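PDB 5I1V: CrmK from Actinoalloteichus sp. WH1-2216-6, which is a flavoenzyme oxidase with covalently bound FAD, involved in recycling a shunt product during caerulomycin biosynthesis. Local coordinates for residues L182-A185 with H186-G189. Numbering follows the deposited sequence.
Sequences LWWA and HTGG
His186 folds back over the C-terminal end of helix 180-185 and gives its ring ND1-H to the carbonyl of Leu182: ND1 lies 2.7 Å from Leu182 O on a nearly straight line (178°), with the oxygen in the ring plane. The turn of CG to the side of the backbone N, anti to the carbonyl carbon (chi1 -71°), sets the ring alongside the Leu182 side chain, whose CD1 comes within 3.8 Å of His186 CE1. The His186 backbone N makes only weak bonds, to Leu182 O and Trp183 O. Replaced by an alanine, His186 would probably leave Leu182 O with only the weak amide bond from this loop, and a gap beside Leu182 CD1. Packing is tight around Thr187 as well: its methyl CG2 sits over the face of the Trp183 six-membered ring, 3.9 Å from the centroid, a CH-pi contact, while OG1, between the backbone N and the carbonyl carbon, donates to Trp184 O at 2.6 Å. That carbonyl also accepts from Thr187 N, which stands above its plane. Trp183 NE1 is tied to Leu152 O. The partly exposed Trp184 indole is met more distantly, by Thr187 OG1 over one face toward the rim, 4.2 Å from CD1; its NE1 bonds to Ala390 O, and the ring rests on Leu478 and Ile481 of helix 475-485. Gly189 N reaches Ala185 O at 2.8 Å; at the phi of Gly188, 143°, a side chain would jam against Thr187 O. This is a helix C-terminus whose last carbonyls are taken up by side-chain and main-chain donors of the following residues, with a glycine at positive phi; the His186 side chain touches Ile197, an FAD-binding residue, and lies about 6 Å from the bound FAD at the nearest atoms.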
loop_
_atom_site.group_PDB
_atom_site.type_symbol
_atom_site.label_atom_id
_atom_site.label_comp_id
_atom_site.label_asym_id
_atom_site.label_seq_id
_atom_site.Cartn_x
_atom_site.Cartn_y
_atom_site.Cartn_z
ATOM N N LEU A 182 20.623 20.588 18.401
ATOM C CA LEU A 182 20.350 19.278 17.818
ATOM C C LEU A 182 18.906 19.143 17.336
ATOM O O LEU A 182 18.644 18.599 16.238
ATOM C CB LEU A 182 20.682 18.145 18.804
ATOM C CG LEU A 182 20.764 16.743 18.249
ATOM C CD1 LEU A 182 21.726 16.713 17.062
ATOM C CD2 LEU A 182 21.195 15.774 19.344
ATOM N N TRP A 183 17.963 19.647 18.130
ATOM C CA TRP A 183 16.554 19.642 17.732
ATOM C C TRP A 183 16.403 20.472 16.472
ATOM O O TRP A 183 15.771 20.043 15.500
ATOM C CB TRP A 183 15.639 20.146 18.848
ATOM C CG TRP A 183 14.255 20.456 18.353
ATOM C CD1 TRP A 183 13.208 19.609 18.262
ATOM C CD2 TRP A 183 13.818 21.702 17.833
ATOM N NE1 TRP A 183 12.136 20.242 17.726
ATOM C CE2 TRP A 183 12.488 21.537 17.434
ATOM C CE3 TRP A 183 14.443 22.947 17.653
ATOM C CZ2 TRP A 183 11.721 22.582 16.933
ATOM C CZ3 TRP A 183 13.723 23.963 17.103
ATOM C CH2 TRP A 183 12.362 23.789 16.749
ATOM N N TRP A 184 17.030 21.649 16.439
ATOM C CA TRP A 184 16.867 22.528 15.307
ATOM C C TRP A 184 17.401 21.934 14.013
ATOM O O TRP A 184 16.820 22.118 12.956
ATOM C CB TRP A 184 17.544 23.869 15.591
ATOM C CG TRP A 184 17.377 24.914 14.520
ATOM C CD1 TRP A 184 16.356 25.828 14.424
ATOM C CD2 TRP A 184 18.260 25.206 13.431
ATOM N NE1 TRP A 184 16.553 26.651 13.361
ATOM C CE2 TRP A 184 17.709 26.303 12.727
ATOM C CE3 TRP A 184 19.449 24.649 12.978
ATOM C CZ2 TRP A 184 18.320 26.866 11.608
ATOM C CZ3 TRP A 184 20.060 25.212 11.877
ATOM C CH2 TRP A 184 19.484 26.316 11.196
ATOM N N ALA A 185 18.531 21.241 14.121
ATOM C CA ALA A 185 19.119 20.547 12.982
ATOM C C ALA A 185 18.188 19.510 12.353
ATOM O O ALA A 185 18.221 19.281 11.172
ATOM C CB ALA A 185 20.404 19.894 13.378
ATOM N N HIS A 186 17.347 18.917 13.167
ATOM C CA HIS A 186 16.336 17.974 12.685
ATOM C C HIS A 186 15.052 18.594 12.177
ATOM O O HIS A 186 14.073 17.879 11.946
ATOM C CB HIS A 186 16.058 16.964 13.775
ATOM C CG HIS A 186 17.190 16.014 13.981
ATOM N ND1 HIS A 186 18.289 16.308 14.760
ATOM C CD2 HIS A 186 17.415 14.786 13.466
ATOM C CE1 HIS A 186 19.139 15.299 14.712
ATOM N NE2 HIS A 186 18.637 14.374 13.918
ATOM N N THR A 187 15.023 19.906 11.976
ATOM C CA THR A 187 13.848 20.550 11.447
ATOM C C THR A 187 14.164 21.035 10.041
ATOM O O THR A 187 13.720 22.100 9.634
ATOM C CB THR A 187 13.342 21.743 12.266
ATOM O OG1 THR A 187 14.343 22.782 12.300
ATOM C CG2 THR A 187 12.994 21.325 13.704
ATOM N N GLY A 188 14.911 20.234 9.317
ATOM C CA GLY A 188 15.276 20.551 7.957
ATOM C C GLY A 188 16.661 20.159 7.541
ATOM O O GLY A 188 16.960 20.217 6.339
ATOM N N GLY A 189 17.515 19.752 8.476
ATOM C CA GLY A 189 18.894 19.411 8.123
ATOM C C GLY A 189 19.050 18.152 7.270
ATOM O O GLY A 189 20.019 17.986 6.510
#